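Local coordinates for protein SeqA (Vibrio cholerae, PDB 3SK7) that probably binds pairs of hemimethylated GATC sequences at the replication origin, so that replication starts only once per chromosome in each cell cycle, at residues T33-D38 with N77-V82; V54-N59 with E96-R101; N22-F27 with K71-P76; S10-D15 with S106-K111. One frame throughout, in Å; residues are numbered along the deposited sequence. Where two conformers were deposited one is given.

Interaction 1: T33-D38 with N77-V82; sequences TLHRID and NTPFWV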
loop_
_atom_site.group_PDB
_atom_site.type_symbol
_atom_site.label_atom_id
_atom_site.label_comp_id
_atom_site.label_asym_id
_atom_site.label_seq_id
_atom_site.Cartn_x
_atom_site.Cartn_y
_atom_site.Cartn_z
ATOM N N THR A 33 -4.830 -4.389 2.605
ATOM C CA THR A 33 -5.787 -5.163 1.823
ATOM C C THR A 33 -5.095 -5.931 0.697
ATOM O O THR A 33 -5.418 -7.088 0.430
ATOM C CB THR A 33 -6.885 -4.275 1.259
ATOM O OG1 THR A 33 -7.613 -3.664 2.329
ATOM C CG2 THR A 33 -7.863 -5.086 0.418
ATOM N N LEU A 34 -4.140 -5.283 0.039
ATOM C CA LEU A 34 -3.380 -5.945 -1.018
ATOM C C LEU A 34 -2.670 -7.158 -0.465
ATOM O O LEU A 34 -2.630 -8.225 -1.106
ATOM C CB LEU A 34 -2.379 -4.978 -1.655
ATOM C CG LEU A 34 -3.004 -3.907 -2.547
ATOM C CD1 LEU A 34 -1.991 -2.837 -2.835
ATOM C CD2 LEU A 34 -3.509 -4.475 -3.840
ATOM N N HIS A 35 -2.093 -7.010 0.724
ATOM C CA HIS A 35 -1.433 -8.141 1.359
ATOM C C HIS A 35 -2.405 -9.267 1.708
ATOM O O HIS A 35 -2.095 -10.446 1.535
ATOM C CB HIS A 35 -0.693 -7.675 2.605
ATOM C CG HIS A 35 -0.048 -8.778 3.391
ATOM N ND1 HIS A 35 -0.682 -9.416 4.419
ATOM C CD2 HIS A 35 1.181 -9.332 3.277
ATOM C CE1 HIS A 35 0.139 -10.338 4.933
ATOM N NE2 HIS A 35 1.267 -10.299 4.257
ATOM N N ARG A 36 -3.565 -8.906 2.224
ATOM C CA ARG A 36 -4.601 -9.875 2.532
ATOM C C ARG A 36 -5.029 -10.664 1.302
ATOM O O ARG A 36 -5.220 -11.897 1.362
ATOM C CB ARG A 36 -5.819 -9.162 3.128
ATOM C CG ARG A 36 -6.940 -10.110 3.487
ATOM C CD ARG A 36 -8.006 -9.439 4.340
ATOM N NE ARG A 36 -8.675 -8.332 3.665
ATOM C CZ ARG A 36 -9.605 -8.471 2.717
ATOM N NH1 ARG A 36 -10.171 -7.394 2.170
ATOM N NH2 ARG A 36 -9.964 -9.685 2.297
ATOM N N ILE A 37 -5.190 -9.956 0.183
ATOM C CA ILE A 37 -5.647 -10.579 -1.055
ATOM C C ILE A 37 -4.664 -11.592 -1.621
ATOM O O ILE A 37 -5.069 -12.644 -2.127
ATOM C CB ILE A 37 -5.935 -9.487 -2.140
ATOM C CG1 ILE A 37 -7.198 -8.727 -1.778
ATOM C CG2 ILE A 37 -6.045 -10.108 -3.524
ATOM C CD1 ILE A 37 -7.368 -7.498 -2.617
ATOM N N ASP A 38 -3.369 -11.279 -1.578
ATOM C CA ASP A 38 -2.354 -12.190 -2.103
ATOM C C ASP A 38 -1.012 -11.872 -1.442
ATOM O O ASP A 38 -0.237 -11.063 -1.928
ATOM C CB ASP A 38 -2.240 -12.071 -3.624
ATOM C CG ASP A 38 -1.361 -13.141 -4.237
ATOM O OD1 ASP A 38 -0.482 -13.689 -3.526
ATOM O OD2 ASP A 38 -1.548 -13.411 -5.447
ATOM N N ASN A 77 -1.750 -5.664 10.174
ATOM C CA ASN A 77 -2.083 -7.027 9.810
ATOM C C ASN A 77 -1.117 -7.598 8.780
ATOM O O ASN A 77 -1.438 -8.506 8.040
ATOM C CB ASN A 77 -3.524 -7.101 9.313
ATOM C CG ASN A 77 -4.516 -6.677 10.371
ATOM O OD1 ASN A 77 -5.405 -5.864 10.126
ATOM N ND2 ASN A 77 -4.352 -7.219 11.565
ATOM N N THR A 78 0.084 -7.048 8.759
ATOM C CA THR A 78 1.158 -7.578 7.913
ATOM C C THR A 78 2.457 -7.542 8.698
ATOM O O THR A 78 2.548 -6.882 9.723
ATOM C CB THR A 78 1.394 -6.769 6.577
ATOM O OG1 THR A 78 2.241 -5.673 6.832
ATOM C CG2 THR A 78 0.123 -6.277 5.973
ATOM N N PRO A 79 3.484 -8.219 8.179
ATOM C CA PRO A 79 4.817 -8.180 8.784
ATOM C C PRO A 79 5.685 -7.051 8.234
ATOM O O PRO A 79 6.868 -6.959 8.551
ATOM C CB PRO A 79 5.410 -9.527 8.387
ATOM C CG PRO A 79 4.769 -9.852 7.114
ATOM C CD PRO A 79 3.371 -9.306 7.196
ATOM N N PHE A 80 5.109 -6.203 7.402
ATOM C CA PHE A 80 5.859 -5.183 6.680
ATOM C C PHE A 80 5.731 -3.778 7.248
ATOM O O PHE A 80 4.788 -3.479 7.999
ATOM C CB PHE A 80 5.465 -5.210 5.190
ATOM C CG PHE A 80 5.729 -6.533 4.530
ATOM C CD1 PHE A 80 7.027 -6.976 4.302
ATOM C CD2 PHE A 80 4.699 -7.384 4.193
ATOM C CE1 PHE A 80 7.273 -8.194 3.713
ATOM C CE2 PHE A 80 4.968 -8.618 3.605
ATOM C CZ PHE A 80 6.262 -9.006 3.386
ATOM N N TRP A 81 6.680 -2.929 6.858
ATOM C CA TRP A 81 6.796 -1.532 7.222
ATOM C C TRP A 81 6.965 -0.731 5.947
ATOM O O TRP A 81 7.479 -1.249 4.939
ATOM C CB TRP A 81 8.035 -1.303 8.098
ATOM C CG TRP A 81 7.911 -1.903 9.479
ATOM C CD1 TRP A 81 7.899 -3.230 9.810
ATOM C CD2 TRP A 81 7.753 -1.184 10.696
ATOM N NE1 TRP A 81 7.737 -3.375 11.174
ATOM C CE2 TRP A 81 7.633 -2.132 11.735
ATOM C CE3 TRP A 81 7.691 0.169 11.015
ATOM C CZ2 TRP A 81 7.464 -1.761 13.066
ATOM C CZ3 TRP A 81 7.540 0.528 12.332
ATOM C CH2 TRP A 81 7.421 -0.429 13.341
ATOM N N VAL A 82 6.517 0.526 5.987
ATOM C CA VAL A 82 6.633 1.418 4.837
ATOM C C VAL A 82 7.055 2.807 5.273
ATOM O O VAL A 82 6.724 3.237 6.371
ATOM C CB VAL A 82 5.306 1.454 4.048
ATOM C CG1 VAL A 82 4.166 2.060 4.864
ATOM C CG2 VAL A 82 5.443 2.198 2.752
HETATM O O HOH W 1 -3.140 -8.428 5.578
#
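The imidazole of His35, near the C-terminal end of helix 23-37, meets the turn that leads into strand 81-82, the middle strand of the three-stranded antiparallel sheet in this SeqA C-terminal domain. Thr78 makes a CH-pi contact: its methyl CG2 lies 3.9 Å from the centroid of the His35 ring and 28° off the ring normal, hence over a face. Pro79 approaches the same ring obliquely, with CD 3.7 Å from His35 NE2. His35 CD2, in turn, reaches the edge of the Phe80 ring, 3.9 Å from CE2 and close to that ring's plane. No direct hydrogen bond joins the segments. Instead a water in the imidazole plane sits 2.9 Å from His35 ND1 and donates to Asn77 O at 3.0 Å, a bridge that probably restrains rotation of the ring.

Behind this first shell, the His35 torsion matters: CG is trans to the backbone N (chi1 176°), which projects the ring from the helix flank to the turn. The ring also meets that of Phe42 nearly at right angles, while Phe80 is buried against Ser43 and Met47 of helix 39-47. Thr78 is oriented by its hydroxyl, which hydrogen-bonds to Ile75 O and closes an ST turn: OG1 accepts from Phe80 N at 3.0 Å with an N-H...O angle of 159°.

Interaction 2: V54-N59 with E96-R101; sequences VYFADN and EQVMVR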
loop_
_atom_site.group_PDB
_atom_site.type_symbol
_atom_site.label_atom_id
_atom_site.label_comp_id
_atom_site.label_asym_id
_atom_site.label_seq_id
_atom_site.Cartn_x
_atom_site.Cartn_y
_atom_site.Cartn_z
ATOM N N VAL A 54 14.528 2.558 -1.143
ATOM C CA VAL A 54 13.777 1.511 -0.458
ATOM C C VAL A 54 12.538 2.133 0.156
ATOM O O VAL A 54 12.637 3.089 0.911
ATOM C CB VAL A 54 14.623 0.849 0.675
ATOM C CG1 VAL A 54 13.854 -0.272 1.368
ATOM C CG2 VAL A 54 15.896 0.291 0.104
ATOM N N TYR A 55 11.380 1.571 -0.163
ATOM C CA TYR A 55 10.132 2.033 0.382
ATOM C C TYR A 55 9.586 1.103 1.453
ATOM O O TYR A 55 8.916 1.574 2.376
ATOM C CB TYR A 55 9.087 2.152 -0.739
ATOM C CG TYR A 55 9.318 3.268 -1.698
ATOM C CD1 TYR A 55 9.574 4.551 -1.250
ATOM C CD2 TYR A 55 9.259 3.052 -3.057
ATOM C CE1 TYR A 55 9.782 5.602 -2.141
ATOM C CE2 TYR A 55 9.465 4.096 -3.957
ATOM C CZ TYR A 55 9.733 5.362 -3.479
ATOM O OH TYR A 55 9.945 6.407 -4.351
ATOM N N PHE A 56 9.841 -0.192 1.321
ATOM C CA PHE A 56 9.284 -1.204 2.193
ATOM C C PHE A 56 10.392 -2.032 2.831
ATOM O O PHE A 56 11.460 -2.245 2.228
ATOM C CB PHE A 56 8.389 -2.149 1.415
ATOM C CG PHE A 56 7.207 -1.477 0.778
ATOM C CD1 PHE A 56 7.257 -1.035 -0.530
ATOM C CD2 PHE A 56 6.043 -1.295 1.498
ATOM C CE1 PHE A 56 6.167 -0.392 -1.100
ATOM C CE2 PHE A 56 4.946 -0.671 0.930
ATOM C CZ PHE A 56 5.003 -0.228 -0.360
ATOM N N ALA A 57 10.085 -2.546 4.016
ATOM C CA ALA A 57 10.950 -3.503 4.675
ATOM C C ALA A 57 10.117 -4.434 5.534
ATOM O O ALA A 57 8.922 -4.203 5.711
ATOM C CB ALA A 57 12.011 -2.804 5.520
ATOM N N ASP A 58 10.744 -5.459 6.101
ATOM C CA ASP A 58 10.079 -6.331 7.071
ATOM C C ASP A 58 10.411 -5.962 8.507
ATOM O O ASP A 58 10.068 -6.684 9.437
ATOM C CB ASP A 58 10.327 -7.817 6.785
ATOM C CG ASP A 58 11.696 -8.277 7.220
ATOM O OD1 ASP A 58 12.586 -7.427 7.413
ATOM O OD2 ASP A 58 11.886 -9.506 7.349
ATOM N N ASN A 59 11.008 -4.794 8.687
ATOM C CA ASN A 59 11.319 -4.274 10.012
ATOM C C ASN A 59 11.618 -2.772 9.975
ATOM O O ASN A 59 11.996 -2.237 8.947
ATOM C CB ASN A 59 12.488 -5.023 10.615
ATOM C CG ASN A 59 13.802 -4.725 9.906
ATOM O OD1 ASN A 59 14.555 -3.862 10.333
ATOM N ND2 ASN A 59 14.047 -5.403 8.784
ATOM N N GLU A 96 0.691 2.319 -6.965
ATOM C CA GLU A 96 0.679 1.920 -8.354
ATOM C C GLU A 96 1.789 0.920 -8.667
ATOM O O GLU A 96 1.545 -0.093 -9.312
ATOM C CB GLU A 96 0.835 3.150 -9.260
ATOM C CG GLU A 96 0.958 2.801 -10.736
ATOM C CD GLU A 96 1.187 3.998 -11.614
ATOM O OE1 GLU A 96 1.736 5.034 -11.147
ATOM O OE2 GLU A 96 0.834 3.881 -12.796
ATOM N N GLN A 97 3.006 1.211 -8.216
ATOM C CA GLN A 97 4.136 0.324 -8.464
ATOM C C GLN A 97 3.856 -1.072 -7.934
ATOM O O GLN A 97 4.086 -2.117 -8.631
ATOM C CB GLN A 97 5.408 0.875 -7.814
ATOM C CG GLN A 97 5.992 2.077 -8.536
ATOM C CD GLN A 97 7.014 2.857 -7.719
ATOM O OE1 GLN A 97 7.570 2.365 -6.732
ATOM N NE2 GLN A 97 7.268 4.094 -8.139
ATOM N N VAL A 98 3.344 -1.130 -6.709
ATOM C CA VAL A 98 3.024 -2.410 -6.114
ATOM C C VAL A 98 1.931 -3.153 -6.906
ATOM O O VAL A 98 2.057 -4.355 -7.206
ATOM C CB VAL A 98 2.581 -2.226 -4.656
ATOM C CG1 VAL A 98 1.977 -3.497 -4.087
ATOM C CG2 VAL A 98 3.759 -1.775 -3.779
ATOM N N MET A 99 0.854 -2.445 -7.227
ATOM C CA MET A 99 -0.275 -3.083 -7.870
ATOM C C MET A 99 0.064 -3.513 -9.293
ATOM O O MET A 99 -0.390 -4.556 -9.747
ATOM C CB MET A 99 -1.494 -2.160 -7.876
ATOM C CG MET A 99 -2.137 -2.008 -6.517
ATOM S SD MET A 99 -3.708 -1.125 -6.521
ATOM C CE MET A 99 -4.733 -2.350 -7.270
ATOM N N VAL A 100 0.864 -2.717 -10.000
ATOM C CA VAL A 100 1.308 -3.115 -11.331
ATOM C C VAL A 100 2.117 -4.403 -11.262
ATOM O O VAL A 100 1.903 -5.337 -12.080
ATOM C CB VAL A 100 2.157 -2.003 -11.987
ATOM C CG1 VAL A 100 2.895 -2.541 -13.179
ATOM C CG2 VAL A 100 1.281 -0.858 -12.418
ATOM N N ARG A 101 3.045 -4.472 -10.310
ATOM C CA ARG A 101 3.863 -5.662 -10.165
ATOM C C ARG A 101 3.059 -6.900 -9.748
ATOM O O ARG A 101 3.374 -8.027 -10.161
ATOM C CB ARG A 101 4.972 -5.403 -9.183
ATOM C CG ARG A 101 5.908 -6.530 -9.017
ATOM C CD ARG A 101 6.736 -6.743 -10.266
ATOM N NE ARG A 101 7.840 -7.629 -9.954
ATOM C CZ ARG A 101 8.958 -7.702 -10.651
ATOM N NH1 ARG A 101 9.893 -8.531 -10.248
ATOM N NH2 ARG A 101 9.124 -6.954 -11.736
#
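Phe56 and Val98 form the buried half of this contact, Tyr55 and Gln97 its more exposed half, where edge strand 56-57 of the sheet and the residue preceding it face helix 88-101. Between Phe56 and Val98 the CA atoms stand 10.5 Å apart, so the ring bridges about half of the gap and the valine methyl meets it from the helix. The CG of Phe56 lies opposite the carbonyl carbon and beside the backbone N (chi1 -61°), and the far end of the ring does the touching: CE1 is 3.9 Å and CZ 4.0 Å from Val98 CG2. The methyl therefore sits almost evenly across one ring bond, approaching obliquely. In Val98, CG1 is trans to the backbone N (chi1 169°), which leaves CG2 beside the N and directed at Phe56.

Gln97 reaches across with a chain extended beyond CG. In the conformer described, one of two deposited, OE1 lies 3.8 Å from Tyr55 CE2, and the amide and ring planes are inclined by 38°. These side chains cross at about a right angle.

Thr46 of helix 39-47 touches both Phe56 and Val98, and Met47 also touches Phe56. Gln97 lies at the exposed margin, its OE1 in van der Waals contact with Tyr55. With no hydrogen bond across the segments, and Phe56 and Val98 meeting through apolar atoms, the chemistry sets no strict bond direction.

Interaction 3: N22-F27 with K71-P76; sequences NAIDRF and KPKAIP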
loop_
_atom_site.group_PDB
_atom_site.type_symbol
_atom_site.label_atom_id
_atom_site.label_comp_id
_atom_site.label_asym_id
_atom_site.label_seq_id
_atom_site.Cartn_x
_atom_site.Cartn_y
_atom_site.Cartn_z
ATOM N N ASN A 22 -8.274 10.762 6.142
ATOM C CA ASN A 22 -6.887 11.105 5.938
ATOM C C ASN A 22 -6.178 10.128 5.009
ATOM O O ASN A 22 -6.364 8.900 5.083
ATOM C CB ASN A 22 -6.162 11.178 7.280
ATOM C CG ASN A 22 -6.778 12.199 8.219
ATOM O OD1 ASN A 22 -6.410 13.365 8.195
ATOM N ND2 ASN A 22 -7.700 11.762 9.051
ATOM N N ALA A 23 -5.332 10.694 4.165
ATOM C CA ALA A 23 -4.622 9.915 3.148
ATOM C C ALA A 23 -3.788 8.785 3.722
ATOM O O ALA A 23 -3.753 7.690 3.173
ATOM C CB ALA A 23 -3.739 10.810 2.317
ATOM N N ILE A 24 -3.133 9.042 4.841
ATOM C CA ILE A 24 -2.232 8.042 5.405
ATOM C C ILE A 24 -2.988 6.744 5.747
ATOM O O ILE A 24 -2.494 5.640 5.522
ATOM C CB ILE A 24 -1.488 8.557 6.634
ATOM C CG1 ILE A 24 -0.573 7.483 7.203
ATOM C CG2 ILE A 24 -2.451 9.040 7.711
ATOM C CD1 ILE A 24 0.487 7.062 6.288
ATOM N N ASP A 25 -4.206 6.883 6.258
ATOM C CA ASP A 25 -4.960 5.730 6.696
ATOM C C ASP A 25 -5.553 4.987 5.511
ATOM O O ASP A 25 -5.623 3.765 5.515
ATOM C CB ASP A 25 -6.048 6.135 7.670
ATOM C CG ASP A 25 -5.473 6.737 8.946
ATOM O OD1 ASP A 25 -4.532 6.148 9.559
ATOM O OD2 ASP A 25 -5.950 7.809 9.302
ATOM N N ARG A 26 -5.923 5.728 4.464
ATOM C CA ARG A 26 -6.412 5.101 3.281
ATOM C C ARG A 26 -5.261 4.330 2.616
ATOM O O ARG A 26 -5.430 3.182 2.196
ATOM C CB ARG A 26 -6.943 6.141 2.324
ATOM C CG ARG A 26 -8.184 6.830 2.849
ATOM C CD ARG A 26 -8.963 7.543 1.762
ATOM N NE ARG A 26 -8.285 8.741 1.308
ATOM C CZ ARG A 26 -8.489 9.950 1.824
ATOM N NH1 ARG A 26 -9.327 10.107 2.825
ATOM N NH2 ARG A 26 -7.846 11.011 1.358
ATOM N N PHE A 27 -4.097 4.976 2.539
ATOM C CA PHE A 27 -2.859 4.366 2.029
ATOM C C PHE A 27 -2.583 3.059 2.767
ATOM O O PHE A 27 -2.360 2.008 2.163
ATOM C CB PHE A 27 -1.731 5.373 2.200
ATOM C CG PHE A 27 -0.352 4.881 1.847
ATOM C CD1 PHE A 27 -0.009 4.600 0.544
ATOM C CD2 PHE A 27 0.615 4.774 2.816
ATOM C CE1 PHE A 27 1.283 4.231 0.212
ATOM C CE2 PHE A 27 1.898 4.402 2.481
ATOM C CZ PHE A 27 2.223 4.122 1.183
ATOM N N LYS A 71 10.333 8.109 8.738
ATOM C CA LYS A 71 9.091 7.886 9.492
ATOM C C LYS A 71 8.427 6.564 9.141
ATOM O O LYS A 71 7.254 6.524 8.723
ATOM C CB LYS A 71 8.119 9.047 9.274
ATOM C CG LYS A 71 8.674 10.397 9.707
ATOM C CD LYS A 71 7.677 11.544 9.511
ATOM C CE LYS A 71 7.196 11.637 8.060
ATOM N NZ LYS A 71 7.322 13.011 7.456
ATOM N N PRO A 72 9.167 5.470 9.273
ATOM C CA PRO A 72 8.579 4.173 8.960
ATOM C C PRO A 72 7.375 3.862 9.853
ATOM O O PRO A 72 7.387 4.166 11.058
ATOM C CB PRO A 72 9.728 3.204 9.221
ATOM C CG PRO A 72 10.668 3.924 10.064
ATOM C CD PRO A 72 10.564 5.343 9.715
ATOM N N LYS A 73 6.374 3.229 9.257
ATOM C CA LYS A 73 5.190 2.786 9.982
ATOM C C LYS A 73 4.832 1.345 9.615
ATOM O O LYS A 73 4.973 0.934 8.460
ATOM C CB LYS A 73 4.020 3.711 9.641
ATOM C CG LYS A 73 2.790 3.558 10.508
ATOM C CD LYS A 73 1.736 4.593 10.111
ATOM C CE LYS A 73 0.664 4.750 11.168
ATOM N NZ LYS A 73 -0.271 5.845 10.796
ATOM N N ALA A 74 4.325 0.587 10.580
ATOM C CA ALA A 74 3.907 -0.771 10.339
ATOM C C ALA A 74 2.627 -0.797 9.545
ATOM O O ALA A 74 1.700 -0.016 9.818
ATOM C CB ALA A 74 3.727 -1.501 11.653
ATOM N N ILE A 75 2.598 -1.669 8.542
ATOM C CA ILE A 75 1.378 -1.894 7.782
ATOM C C ILE A 75 0.500 -2.889 8.534
ATOM O O ILE A 75 0.862 -4.029 8.731
ATOM C CB ILE A 75 1.677 -2.418 6.379
ATOM C CG1 ILE A 75 2.569 -1.437 5.641
ATOM C CG2 ILE A 75 0.397 -2.599 5.589
ATOM C CD1 ILE A 75 3.120 -1.977 4.312
ATOM N N PRO A 76 -0.652 -2.428 9.012
ATOM C CA PRO A 76 -1.462 -3.273 9.889
ATOM C C PRO A 76 -1.804 -4.649 9.314
ATOM O O PRO A 76 -2.074 -4.775 8.108
ATOM C CB PRO A 76 -2.746 -2.446 10.076
ATOM C CG PRO A 76 -2.323 -1.054 9.899
ATOM C CD PRO A 76 -1.246 -1.102 8.818
#
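Ile24 and Lys73 have the closest CA atoms across this contact, yet these lie 10.2 Å apart, so the backbones never meet and long side chains must span the gap. The elements joined are the first turn of helix 23-37 and strand 73-74, an edge strand of the three-stranded antiparallel sheet of the SeqA domain.

Lys73 does most of the spanning. Its CG is trans to the backbone N (chi1 -169°) and every later torsion is extended, which carries the ammonium group over to the helix. There, NZ stands 4.0 Å from Ile24 CG1. Ile24 offers this methylene because its own CG1 also lies trans to the backbone N (chi1 179°), and the two chains meet at a slant. The lysine described is one of two deposited conformers, so the position of NZ may not be unique.

Around the contact, Thr84 touches both Ile24 and Lys73, and Lys91 of helix 88-101 touches Ile24. Met28, one turn further along helix 23-37, packs on Lys73. At the strand, the backbone of Lys73 pairs with Val82.

Asp25 contributes a nearby opposite charge that may draw the ammonium group toward the helix, though the two are too far apart to bond directly: OD1 lies 4.4 Å from Lys73 NZ.

Interaction 4: S10-D15 with S106-K111; sequences SLLISD and SDIIEK
Ile108 is the first residue of 106-111 to touch the other segment, and it does so loosely: its CD1 lies 4.5 Å from CD1 of Leu12. The isoleucine's CB is not directed at Leu12; with CG1 trans to the backbone N (chi1 -171°), the second torsion of 56° turns CD1 toward the leucine. Leu12 answers with its CG opposite the carbonyl carbon (chi1 -67°), which carries CD1 to helix 106-114. The next residue, Ile109, packs instead on Glu96, Met99 and Val100 of helix 88-101, so helix 106-114 lies between that helix and the end of helix 3-12, reached through Ile108 and Lys111. This is helix-to-helix packing between the first and last helices of the SeqA domain, made without a hydrogen bond across the segments.

Lys111, one turn after Ile108, brings the aliphatic root of its chain to the contact. Its CB is 4.0 Å from Leu12 CD1, and its carbonyl O is equally near that methyl. The charged end does not take part, since the chain leads away and bends at its last torsion. One methyl of Leu12 thus touches both residues, while its side chain also packs on Phe17 and Ser115. Just past Leu12 the chain turns sharply: Ser14 caps helix 15-18 through Phe17 N, and its OG also donates to Leu11 O at 2.7 Å, an oxygen that accepts from Ser14 N as well.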
loop_
_atom_site.group_PDB
_atom_site.type_symbol
_atom_site.label_atom_id
_atom_site.label_comp_id
_atom_site.label_asym_id
_atom_site.label_seq_id
_atom_site.Cartn_x
_atom_site.Cartn_y
_atom_site.Cartn_z
ATOM N N SER A 10 -14.400 -3.761 -3.809
ATOM C CA SER A 10 -15.176 -3.861 -2.583
ATOM C C SER A 10 -14.602 -2.989 -1.467
ATOM O O SER A 10 -15.369 -2.361 -0.714
ATOM C CB SER A 10 -15.273 -5.309 -2.113
ATOM O OG SER A 10 -16.077 -6.092 -2.993
ATOM N N LEU A 11 -13.272 -2.942 -1.342
ATOM C CA LEU A 11 -12.658 -2.031 -0.378
ATOM C C LEU A 11 -13.112 -0.579 -0.596
ATOM O O LEU A 11 -13.461 0.148 0.371
ATOM C CB LEU A 11 -11.134 -2.118 -0.462
ATOM C CG LEU A 11 -10.365 -1.125 0.406
ATOM C CD1 LEU A 11 -10.582 -1.433 1.862
ATOM C CD2 LEU A 11 -8.906 -1.158 0.113
ATOM N N LEU A 12 -13.069 -0.149 -1.847
ATOM C CA LEU A 12 -13.274 1.257 -2.135
ATOM C C LEU A 12 -14.684 1.719 -1.779
ATOM O O LEU A 12 -14.895 2.897 -1.493
ATOM C CB LEU A 12 -13.007 1.541 -3.602
ATOM C CG LEU A 12 -11.574 1.399 -4.077
ATOM C CD1 LEU A 12 -11.462 1.789 -5.530
ATOM C CD2 LEU A 12 -10.694 2.260 -3.245
ATOM N N ILE A 13 -15.639 0.796 -1.792
ATOM C CA ILE A 13 -17.026 1.155 -1.488
ATOM C C ILE A 13 -17.447 0.720 -0.077
ATOM O O ILE A 13 -18.610 0.875 0.318
ATOM C CB ILE A 13 -18.013 0.570 -2.510
ATOM C CG1 ILE A 13 -18.057 -0.951 -2.437
ATOM C CG2 ILE A 13 -17.644 1.045 -3.874
ATOM C CD1 ILE A 13 -19.075 -1.600 -3.372
ATOM N N SER A 14 -16.487 0.203 0.682
ATOM C CA SER A 14 -16.739 -0.281 2.045
ATOM C C SER A 14 -16.894 0.847 3.051
ATOM O O SER A 14 -16.361 1.941 2.890
ATOM C CB SER A 14 -15.620 -1.223 2.516
ATOM O OG SER A 14 -14.417 -0.535 2.822
ATOM N N ASP A 15 -17.635 0.568 4.108
ATOM C CA ASP A 15 -17.839 1.563 5.170
ATOM C C ASP A 15 -16.513 1.920 5.847
ATOM O O ASP A 15 -16.236 3.073 6.132
ATOM C CB ASP A 15 -18.786 1.019 6.243
ATOM C CG ASP A 15 -20.253 1.036 5.829
ATOM O OD1 ASP A 15 -20.571 1.594 4.766
ATOM O OD2 ASP A 15 -21.098 0.511 6.599
ATOM N N SER A 106 -4.883 -1.680 -15.173
ATOM C CA SER A 106 -4.698 -0.273 -14.875
ATOM C C SER A 106 -5.975 0.371 -14.419
ATOM O O SER A 106 -5.953 1.339 -13.691
ATOM C CB SER A 106 -4.167 0.459 -16.111
ATOM O OG SER A 106 -3.003 -0.162 -16.588
ATOM N N ASP A 107 -7.109 -0.155 -14.847
ATOM C CA ASP A 107 -8.398 0.468 -14.530
ATOM C C ASP A 107 -8.640 0.562 -13.009
ATOM O O ASP A 107 -8.914 1.642 -12.451
ATOM C CB ASP A 107 -9.516 -0.334 -15.195
ATOM C CG ASP A 107 -9.258 -0.580 -16.677
ATOM O OD1 ASP A 107 -9.639 0.265 -17.513
ATOM O OD2 ASP A 107 -8.666 -1.627 -17.020
ATOM N N ILE A 108 -8.515 -0.583 -12.345
ATOM C CA ILE A 108 -8.708 -0.616 -10.901
ATOM C C ILE A 108 -7.570 0.132 -10.193
ATOM O O ILE A 108 -7.787 0.748 -9.161
ATOM C CB ILE A 108 -8.807 -2.065 -10.350
ATOM C CG1 ILE A 108 -9.228 -2.070 -8.882
ATOM C CG2 ILE A 108 -7.485 -2.814 -10.499
ATOM C CD1 ILE A 108 -10.557 -1.328 -8.612
ATOM N N ILE A 109 -6.374 0.118 -10.776
ATOM C CA ILE A 109 -5.250 0.804 -10.154
ATOM C C ILE A 109 -5.513 2.314 -10.111
ATOM O O ILE A 109 -5.262 2.981 -9.111
ATOM C CB ILE A 109 -3.922 0.525 -10.896
ATOM C CG1 ILE A 109 -3.574 -0.957 -10.836
ATOM C CG2 ILE A 109 -2.834 1.348 -10.291
ATOM C CD1 ILE A 109 -2.276 -1.303 -11.516
ATOM N N GLU A 110 -6.019 2.857 -11.206
ATOM C CA GLU A 110 -6.382 4.266 -11.251
ATOM C C GLU A 110 -7.437 4.596 -10.197
ATOM O O GLU A 110 -7.317 5.614 -9.498
ATOM C CB GLU A 110 -6.901 4.636 -12.648
ATOM C CG GLU A 110 -7.275 6.125 -12.790
ATOM C CD GLU A 110 -7.995 6.468 -14.084
ATOM O OE1 GLU A 110 -8.436 5.528 -14.786
ATOM O OE2 GLU A 110 -8.123 7.683 -14.387
ATOM N N LYS A 111 -8.465 3.751 -10.071
ATOM C CA LYS A 111 -9.475 4.039 -9.042
ATOM C C LYS A 111 -8.912 3.986 -7.632
ATOM O O LYS A 111 -9.246 4.819 -6.787
ATOM C CB LYS A 111 -10.676 3.109 -9.174
ATOM C CG LYS A 111 -11.315 3.181 -10.566
ATOM C CD LYS A 111 -12.395 2.180 -10.735
ATOM C CE LYS A 111 -12.894 2.182 -12.173
ATOM N NZ LYS A 111 -13.408 3.517 -12.603
#

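How the interactions relate
Interactions 2 and 3 tie an outer strand of the sheet to a helix, and interaction 1 ties the turn leading into the middle strand to one; interactions 1 and 3 share helix 23-37. The strands connect them: Trp81 N lies 2.8 Å from Ala57 O and Val82 O 2.9 Å from Lys73 N, both probable hydrogen bonds. Interaction 4 joins helices alone, about 17 to 18 Å from the others between centres, opposite interaction 2 across the chain's centre, yet meeting it mainly through Ile109. Interactions 2 and 4 are partly buried and largely apolar. Interactions 1 and 3 lie at the surface, the first with a CH-pi contact and a water bridge, the third with a distant charge pair.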